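Local coordinates for Sca-family protein (Rickettsia rickettsii, PDB 4LQ8) that is a rickettsial surface cell antigen, probably involved in cell adhesion, of which this is the N-terminal head domain, at residues 64-77 with 144-156. Residues are numbered along the deposited sequence; the frame is centred on the assembly and turned at random.
Sequences PITKAVRETIIQPQ and IEIAGYKNVHNTF
Ile73 reaches across from helix 64-77 and lays its CD1 squarely over the centre of the Tyr149 ring, 3.7 Å from the centroid and only 4° off the ring normal, a CH-pi contact. With CG1 beside the backbone N (chi1 -56°), the branch is swung over to the other helix and enters as a knob among Ile144, Glu145, Gly148 and Tyr149. Ile73 CD1 sits 3.7 Å from Gly148 CA, against bare backbone. The CA atoms of Thr72 and Gly148 are correspondingly just 5.1 Å apart. This is the tight part of the contact, and Tyr149 is fixed at its far end by a hydrogen bond between its OH and Ser277 OG on strand 271-277.

The two helices run antiparallel, 177° between the segment axes, and together they pack against the mixed beta-sheet of the head domain, with Ile65 and Val69 touching His262 on strand 258-265. A pi-type turn at 70-74 interrupts the regular helix here, and Val69 O accepts from both Ile73 N and Ile74 N.

On the other side of Thr72 the packing loosens toward solvent: a water donates to both Thr72 O and Ile144 O, bridging two carbonyls that do not bond to each other. Beyond it, Ile144 CD1 lies 3.9 Å from Pro76 CB and also touches Gln77 CG. Deeper in, Gln77 and Glu145 form a buried polar link: Gln77 NE2 donates to Glu145 OE2 at 2.8 Å, on the anti side of the carboxylate, with the amide and carboxylate planes nearly perpendicular; the same oxygen takes Lys280 N, and OE1 pairs with His297.

At the opposite end, Phe156 is covered on one face by Ile65 CD1, offset toward the rim, while Ala68 CB approaches Phe156 CE2 obliquely at 3.5 Å.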
ATOM      1  N   PRO A  64       6.301  16.279   3.867  1.00 31.85           N
ATOM      2  CA  PRO A  64       6.904  15.911   2.564  1.00 31.08           C
ATOM      3  C   PRO A  64       6.867  14.435   2.179  1.00 30.65           C
ATOM      4  O   PRO A  64       6.844  14.146   0.992  1.00 29.15           O
ATOM      5  CB  PRO A  64       8.355  16.417   2.676  1.00 33.66           C
ATOM      6  CG  PRO A  64       8.340  17.385   3.798  1.00 39.04           C
ATOM      7  CD  PRO A  64       7.312  16.884   4.756  1.00 34.16           C
ATOM      8  N   ILE A  65       6.848  13.508   3.156  1.00 27.84           N
ATOM      9  CA  ILE A  65       6.804  12.075   2.851  1.00 26.39           C
ATOM     10  C   ILE A  65       5.434  11.708   2.309  1.00 28.96           C
ATOM     11  O   ILE A  65       5.343  11.082   1.256  1.00 28.94           O
ATOM     12  CB  ILE A  65       7.200  11.181   4.065  1.00 30.39           C
ATOM     13  CG1 ILE A  65       8.481  11.702   4.823  1.00 32.78           C
ATOM     14  CG2 ILE A  65       7.307   9.697   3.685  1.00 28.40           C
ATOM     15  CD1 ILE A  65       9.643  12.083   4.072  1.00 41.61           C
ATOM     16  N   THR A  66       4.369  12.071   3.036  1.00 26.42           N
ATOM     17  CA  THR A  66       2.978  11.803   2.659  1.00 24.29           C
ATOM     18  C   THR A  66       2.716  12.400   1.278  1.00 27.55           C
ATOM     19  O   THR A  66       2.179  11.702   0.416  1.00 27.15           O
ATOM     20  CB  THR A  66       2.031  12.387   3.693  1.00 29.68           C
ATOM     21  OG1 THR A  66       2.471  12.019   5.001  1.00 32.47           O
ATOM     22  CG2 THR A  66       0.577  11.962   3.471  1.00 25.07           C
ATOM     23  N   LYS A  67       3.155  13.663   1.058  1.00 24.83           N
ATOM     24  CA  LYS A  67       2.994  14.340  -0.222  1.00 24.83           C
ATOM     25  C   LYS A  67       3.726  13.571  -1.350  1.00 29.34           C
ATOM     26  O   LYS A  67       3.112  13.317  -2.380  1.00 29.88           O
ATOM     27  CB  LYS A  67       3.463  15.802  -0.143  1.00 27.71           C
ATOM     28  CG  LYS A  67       3.107  16.601  -1.413  1.00 32.43           C
ATOM     29  CD  LYS A  67       3.389  18.073  -1.252  1.00 42.56           C
ATOM     30  CE  LYS A  67       3.010  18.878  -2.477  1.00 38.49           C
ATOM     31  NZ  LYS A  67       3.110  20.334  -2.221  1.00 42.67           N
ATOM     32  N   ALA A  68       4.992  13.157  -1.127  1.00 26.77           N
ATOM     33  CA  ALA A  68       5.774  12.398  -2.116  1.00 26.95           C
ATOM     34  C   ALA A  68       5.094  11.080  -2.483  1.00 29.66           C
ATOM     35  O   ALA A  68       5.046  10.729  -3.662  1.00 30.29           O
ATOM     36  CB  ALA A  68       7.174  12.133  -1.604  1.00 28.00           C
ATOM     37  N   VAL A  69       4.543  10.363  -1.488  1.00 25.32           N
ATOM     38  CA  VAL A  69       3.844   9.101  -1.749  1.00 23.13           C
ATOM     39  C   VAL A  69       2.541   9.355  -2.559  1.00 24.72           C
ATOM     40  O   VAL A  69       2.226   8.578  -3.453  1.00 23.96           O
ATOM     41  CB  VAL A  69       3.650   8.258  -0.448  1.00 25.76           C
ATOM     42  CG1 VAL A  69       2.723   7.059  -0.661  1.00 23.58           C
ATOM     43  CG2 VAL A  69       5.010   7.781   0.064  1.00 25.87           C
ATOM     44  N   ARG A  70       1.816  10.439  -2.280  1.00 22.27           N
ATOM     45  CA  ARG A  70       0.610  10.786  -3.071  1.00 22.22           C
ATOM     46  C   ARG A  70       0.992  11.116  -4.510  1.00 24.31           C
ATOM     47  O   ARG A  70       0.360  10.629  -5.443  1.00 24.30           O
ATOM     48  CB  ARG A  70      -0.116  11.992  -2.448  1.00 22.57           C
ATOM     49  CG  ARG A  70      -0.805  11.620  -1.145  1.00 27.33           C
ATOM     50  CD  ARG A  70      -1.240  12.848  -0.386  1.00 30.24           C
ATOM     51  NE  ARG A  70      -2.057  12.432   0.747  1.00 31.31           N
ATOM     52  CZ  ARG A  70      -2.449  13.221   1.742  1.00 47.08           C
ATOM     53  NH1 ARG A  70      -2.120  14.508   1.751  1.00 31.60           N
ATOM     54  NH2 ARG A  70      -3.176  12.734   2.734  1.00 32.81           N
ATOM     55  N   GLU A  71       2.079  11.883  -4.687  1.00 22.13           N
ATOM     56  CA  GLU A  71       2.552  12.308  -6.012  1.00 23.13           C
ATOM     57  C   GLU A  71       3.173  11.214  -6.856  1.00 27.66           C
ATOM     58  O   GLU A  71       3.120  11.306  -8.080  1.00 27.49           O
ATOM     59  CB  GLU A  71       3.574  13.445  -5.887  1.00 25.07           C
ATOM     60  CG  GLU A  71       2.988  14.713  -5.315  1.00 39.96           C
ATOM     61  CD  GLU A  71       3.965  15.875  -5.248  1.00 60.54           C
ATOM     62  OE1 GLU A  71       5.193  15.634  -5.248  1.00 38.43           O
ATOM     63  OE2 GLU A  71       3.498  17.033  -5.210  1.00 55.23           O
ATOM     64  N   THR A  72       3.847  10.253  -6.235  1.00 24.73           N
ATOM     65  CA  THR A  72       4.580   9.225  -6.987  1.00 25.05           C
ATOM     66  C   THR A  72       3.870   7.885  -7.038  1.00 28.10           C
ATOM     67  O   THR A  72       4.126   7.102  -7.956  1.00 27.42           O
ATOM     68  CB  THR A  72       6.017   9.039  -6.437  1.00 31.73           C
ATOM     69  OG1 THR A  72       5.938   8.370  -5.180  1.00 37.17           O
ATOM     70  CG2 THR A  72       6.749  10.335  -6.281  1.00 24.22           C
ATOM     71  N   ILE A  73       3.009   7.598  -6.057  1.00 23.79           N
ATOM     72  CA  ILE A  73       2.296   6.317  -6.033  1.00 22.03           C
ATOM     73  C   ILE A  73       0.783   6.472  -6.203  1.00 26.93           C
ATOM     74  O   ILE A  73       0.220   5.949  -7.172  1.00 25.60           O
ATOM     75  CB  ILE A  73       2.647   5.473  -4.747  1.00 24.12           C
ATOM     76  CG1 ILE A  73       4.199   5.226  -4.585  1.00 25.08           C
ATOM     77  CG2 ILE A  73       1.837   4.150  -4.686  1.00 23.31           C
ATOM     78  CD1 ILE A  73       4.896   4.228  -5.674  1.00 25.79           C
ATOM     79  N   ILE A  74       0.105   7.108  -5.212  1.00 23.76           N
ATOM     80  CA  ILE A  74      -1.365   7.152  -5.165  1.00 23.23           C
ATOM     81  C   ILE A  74      -1.990   7.831  -6.394  1.00 26.38           C
ATOM     82  O   ILE A  74      -2.851   7.223  -7.034  1.00 25.20           O
ATOM     83  CB  ILE A  74      -1.886   7.736  -3.826  1.00 25.74           C
ATOM     84  CG1 ILE A  74      -1.396   6.852  -2.636  1.00 26.24           C
ATOM     85  CG2 ILE A  74      -3.428   7.898  -3.831  1.00 21.73           C
ATOM     86  CD1 ILE A  74      -1.501   7.515  -1.259  1.00 22.37           C
ATOM     87  N   GLN A  75      -1.608   9.079  -6.691  1.00 23.65           N
ATOM     88  CA  GLN A  75      -2.147   9.814  -7.845  1.00 22.56           C
ATOM     89  C   GLN A  75      -1.780   9.137  -9.177  1.00 22.85           C
ATOM     90  O   GLN A  75      -2.704   8.876  -9.939  1.00 22.68           O
ATOM     91  CB  GLN A  75      -1.767  11.316  -7.811  1.00 24.15           C
ATOM     92  CG  GLN A  75      -2.531  12.180  -8.837  1.00 20.36           C
ATOM     93  CD  GLN A  75      -4.006  12.186  -8.574  1.00 30.63           C
ATOM     94  OE1 GLN A  75      -4.468  12.444  -7.452  1.00 25.59           O
ATOM     95  NE2 GLN A  75      -4.779  11.833  -9.583  1.00 25.12           N
ATOM     96  N   PRO A  76      -0.520   8.736  -9.463  1.00 21.22           N
ATOM     97  CA  PRO A  76      -0.249   8.051 -10.752  1.00 21.50           C
ATOM     98  C   PRO A  76      -1.000   6.732 -10.942  1.00 25.48           C
ATOM     99  O   PRO A  76      -1.347   6.402 -12.078  1.00 25.78           O
ATOM    100  CB  PRO A  76       1.280   7.835 -10.733  1.00 22.32           C
ATOM    101  CG  PRO A  76       1.791   8.881  -9.831  1.00 25.12           C
ATOM    102  CD  PRO A  76       0.749   8.971  -8.738  1.00 22.08           C
ATOM    103  N   GLN A  77      -1.260   5.977  -9.858  1.00 21.56           N
ATOM    104  CA  GLN A  77      -2.026   4.731  -9.960  1.00 20.30           C
ATOM    105  C   GLN A  77      -3.432   5.053 -10.455  1.00 24.85           C
ATOM    106  O   GLN A  77      -3.928   4.390 -11.369  1.00 25.09           O
ATOM    107  CB  GLN A  77      -2.097   3.983  -8.629  1.00 21.34           C
ATOM    108  CG  GLN A  77      -0.801   3.282  -8.260  1.00 21.48           C
ATOM    109  CD  GLN A  77      -0.883   2.716  -6.863  1.00 20.21           C
ATOM    110  OE1 GLN A  77      -1.594   3.223  -5.977  1.00 20.63           O
ATOM    111  NE2 GLN A  77      -0.156   1.656  -6.641  1.00 18.03           N
ATOM    112  N   ILE A 144       5.649   2.156 -12.573  1.00 24.68           N
ATOM    113  CA  ILE A 144       5.585   3.390 -11.786  1.00 23.50           C
ATOM    114  C   ILE A 144       5.701   3.096 -10.293  1.00 25.44           C
ATOM    115  O   ILE A 144       6.191   3.948  -9.559  1.00 24.31           O
ATOM    116  CB  ILE A 144       4.398   4.334 -12.138  1.00 25.30           C
ATOM    117  CG1 ILE A 144       3.011   3.732 -11.834  1.00 24.38           C
ATOM    118  CG2 ILE A 144       4.532   4.738 -13.614  1.00 25.00           C
ATOM    119  CD1 ILE A 144       2.364   4.126 -10.515  1.00 32.77           C
ATOM    120  N   GLU A 145       5.285   1.899  -9.848  1.00 23.09           N
ATOM    121  CA  GLU A 145       5.401   1.505  -8.440  1.00 22.89           C
ATOM    122  C   GLU A 145       6.856   1.289  -8.035  1.00 27.21           C
ATOM    123  O   GLU A 145       7.275   1.834  -7.014  1.00 28.08           O
ATOM    124  CB  GLU A 145       4.561   0.255  -8.129  1.00 23.10           C
ATOM    125  CG  GLU A 145       3.088   0.577  -7.944  1.00 23.80           C
ATOM    126  CD  GLU A 145       2.140  -0.548  -8.311  1.00 35.69           C
ATOM    127  OE1 GLU A 145       2.615  -1.660  -8.633  1.00 23.64           O
ATOM    128  OE2 GLU A 145       0.911  -0.323  -8.261  1.00 24.66           O
ATOM    129  N   ILE A 146       7.618   0.518  -8.838  1.00 22.64           N
ATOM    130  CA  ILE A 146       9.031   0.228  -8.594  1.00 24.70           C
ATOM    131  C   ILE A 146       9.844   1.540  -8.603  1.00 30.44           C
ATOM    132  O   ILE A 146      10.594   1.798  -7.660  1.00 30.65           O
ATOM    133  CB  ILE A 146       9.564  -0.839  -9.603  1.00 29.19           C
ATOM    134  CG1 ILE A 146       8.948  -2.242  -9.300  1.00 28.93           C
ATOM    135  CG2 ILE A 146      11.123  -0.883  -9.634  1.00 30.64           C
ATOM    136  CD1 ILE A 146       9.001  -3.230 -10.473  1.00 33.20           C
ATOM    137  N   ALA A 147       9.646   2.375  -9.640  1.00 26.28           N
ATOM    138  CA  ALA A 147      10.333   3.664  -9.779  1.00 25.99           C
ATOM    139  C   ALA A 147       9.884   4.640  -8.688  1.00 29.83           C
ATOM    140  O   ALA A 147      10.717   5.347  -8.142  1.00 30.34           O
ATOM    141  CB  ALA A 147      10.075   4.252 -11.163  1.00 25.62           C
ATOM    142  N   GLY A 148       8.591   4.631  -8.370  1.00 25.75           N
ATOM    143  CA  GLY A 148       7.986   5.485  -7.359  1.00 25.11           C
ATOM    144  C   GLY A 148       8.560   5.245  -5.981  1.00 28.52           C
ATOM    145  O   GLY A 148       8.994   6.203  -5.328  1.00 26.23           O
ATOM    146  N   TYR A 149       8.593   3.960  -5.538  1.00 25.13           N
ATOM    147  CA  TYR A 149       9.143   3.605  -4.228  1.00 24.47           C
ATOM    148  C   TYR A 149      10.633   3.923  -4.148  1.00 28.58           C
ATOM    149  O   TYR A 149      11.074   4.450  -3.132  1.00 27.79           O
ATOM    150  CB  TYR A 149       8.815   2.149  -3.829  1.00 23.49           C
ATOM    151  CG  TYR A 149       7.354   1.954  -3.469  1.00 23.00           C
ATOM    152  CD1 TYR A 149       6.770   2.681  -2.437  1.00 24.80           C
ATOM    153  CD2 TYR A 149       6.558   1.029  -4.147  1.00 20.98           C
ATOM    154  CE1 TYR A 149       5.423   2.537  -2.124  1.00 24.52           C
ATOM    155  CE2 TYR A 149       5.206   0.858  -3.823  1.00 20.22           C
ATOM    156  CZ  TYR A 149       4.643   1.621  -2.817  1.00 27.76           C
ATOM    157  OH  TYR A 149       3.317   1.476  -2.469  1.00 22.04           O
ATOM    158  N   LYS A 150      11.388   3.651  -5.234  1.00 28.41           N
ATOM    159  CA  LYS A 150      12.828   3.935  -5.318  1.00 30.70           C
ATOM    160  C   LYS A 150      13.079   5.432  -5.181  1.00 34.96           C
ATOM    161  O   LYS A 150      13.992   5.826  -4.465  1.00 37.32           O
ATOM    162  CB  LYS A 150      13.428   3.452  -6.657  1.00 34.94           C
ATOM    163  CG  LYS A 150      13.840   1.989  -6.682  1.00 53.30           C
ATOM    164  CD  LYS A 150      14.343   1.585  -8.082  1.00 63.55           C
ATOM    165  CE  LYS A 150      14.497   0.090  -8.255  1.00 67.61           C
ATOM    166  NZ  LYS A 150      14.674  -0.291  -9.684  1.00 70.56           N
ATOM    167  N   ASN A 151      12.280   6.257  -5.869  1.00 28.55           N
ATOM    168  CA  ASN A 151      12.437   7.709  -5.822  1.00 28.98           C
ATOM    169  C   ASN A 151      12.093   8.277  -4.461  1.00 31.97           C
ATOM    170  O   ASN A 151      12.804   9.149  -3.987  1.00 30.48           O
ATOM    171  CB  ASN A 151      11.670   8.404  -6.961  1.00 27.52           C
ATOM    172  CG  ASN A 151      12.289   8.140  -8.326  1.00 50.17           C
ATOM    173  OD1 ASN A 151      13.233   7.353  -8.494  1.00 46.21           O
ATOM    174  ND2 ASN A 151      11.771   8.784  -9.341  1.00 42.60           N
ATOM    175  N   VAL A 152      11.062   7.744  -3.798  1.00 29.69           N
ATOM    176  CA  VAL A 152      10.696   8.182  -2.438  1.00 29.15           C
ATOM    177  C   VAL A 152      11.830   7.842  -1.457  1.00 34.92           C
ATOM    178  O   VAL A 152      12.307   8.724  -0.731  1.00 32.62           O
ATOM    179  CB  VAL A 152       9.315   7.640  -1.983  1.00 30.07           C
ATOM    180  CG1 VAL A 152       9.057   7.920  -0.504  1.00 29.26           C
ATOM    181  CG2 VAL A 152       8.203   8.237  -2.835  1.00 29.94           C
ATOM    182  N   HIS A 153      12.255   6.564  -1.443  1.00 34.09           N
ATOM    183  CA  HIS A 153      13.333   6.122  -0.569  1.00 34.81           C
ATOM    184  C   HIS A 153      14.647   6.836  -0.874  1.00 40.30           C
ATOM    185  O   HIS A 153      15.317   7.210   0.070  1.00 42.23           O
ATOM    186  CB  HIS A 153      13.473   4.595  -0.561  1.00 35.16           C
ATOM    187  CG  HIS A 153      12.233   3.884  -0.087  1.00 37.16           C
ATOM    188  ND1 HIS A 153      11.862   2.662  -0.615  1.00 38.09           N
ATOM    189  CD2 HIS A 153      11.322   4.250   0.845  1.00 38.20           C
ATOM    190  CE1 HIS A 153      10.737   2.332  -0.003  1.00 36.67           C
ATOM    191  NE2 HIS A 153      10.367   3.261   0.874  1.00 37.24           N
ATOM    192  N   ASN A 154      14.986   7.098  -2.149  1.00 35.48           N
ATOM    193  CA  ASN A 154      16.219   7.827  -2.460  1.00 36.72           C
ATOM    194  C   ASN A 154      16.148   9.322  -2.118  1.00 41.56           C
ATOM    195  O   ASN A 154      17.159   9.871  -1.709  1.00 43.88           O
ATOM    196  CB  ASN A 154      16.669   7.632  -3.909  1.00 40.44           C
ATOM    197  CG  ASN A 154      17.117   6.228  -4.249  1.00 73.08           C
ATOM    198  OD1 ASN A 154      17.461   5.415  -3.382  1.00 69.67           O
ATOM    199  ND2 ASN A 154      17.114   5.902  -5.534  1.00 67.62           N
ATOM    200  N   THR A 155      14.977   9.983  -2.281  1.00 34.46           N
ATOM    201  CA  THR A 155      14.808  11.402  -1.953  1.00 34.59           C
ATOM    202  C   THR A 155      14.886  11.660  -0.426  1.00 37.81           C
ATOM    203  O   THR A 155      15.454  12.665  -0.003  1.00 38.39           O
ATOM    204  CB  THR A 155      13.485  11.939  -2.570  1.00 39.34           C
ATOM    205  OG1 THR A 155      13.533  11.773  -3.983  1.00 36.63           O
ATOM    206  CG2 THR A 155      13.210  13.410  -2.248  1.00 35.37           C
ATOM    207  N   PHE A 156      14.296  10.775   0.377  1.00 31.92           N
ATOM    208  CA  PHE A 156      14.197  10.970   1.815  1.00 32.50           C
ATOM    209  C   PHE A 156      15.026  10.000   2.642  1.00 37.57           C
ATOM    210  O   PHE A 156      14.754   9.838   3.821  1.00 35.29           O
ATOM    211  CB  PHE A 156      12.715  10.942   2.245  1.00 32.99           C
ATOM    212  CG  PHE A 156      11.875  11.969   1.509  1.00 34.19           C
ATOM    213  CD1 PHE A 156      11.850  13.296   1.922  1.00 37.29           C
ATOM    214  CD2 PHE A 156      11.147  11.614   0.374  1.00 34.47           C
ATOM    215  CE1 PHE A 156      11.066  14.234   1.253  1.00 38.31           C
ATOM    216  CE2 PHE A 156      10.383  12.557  -0.305  1.00 37.45           C
ATOM    217  CZ  PHE A 156      10.365  13.868   0.122  1.00 37.30           C
TER
HETATM  218  O   HOH W   1       5.942   6.704  -9.841  1.00 24.22           O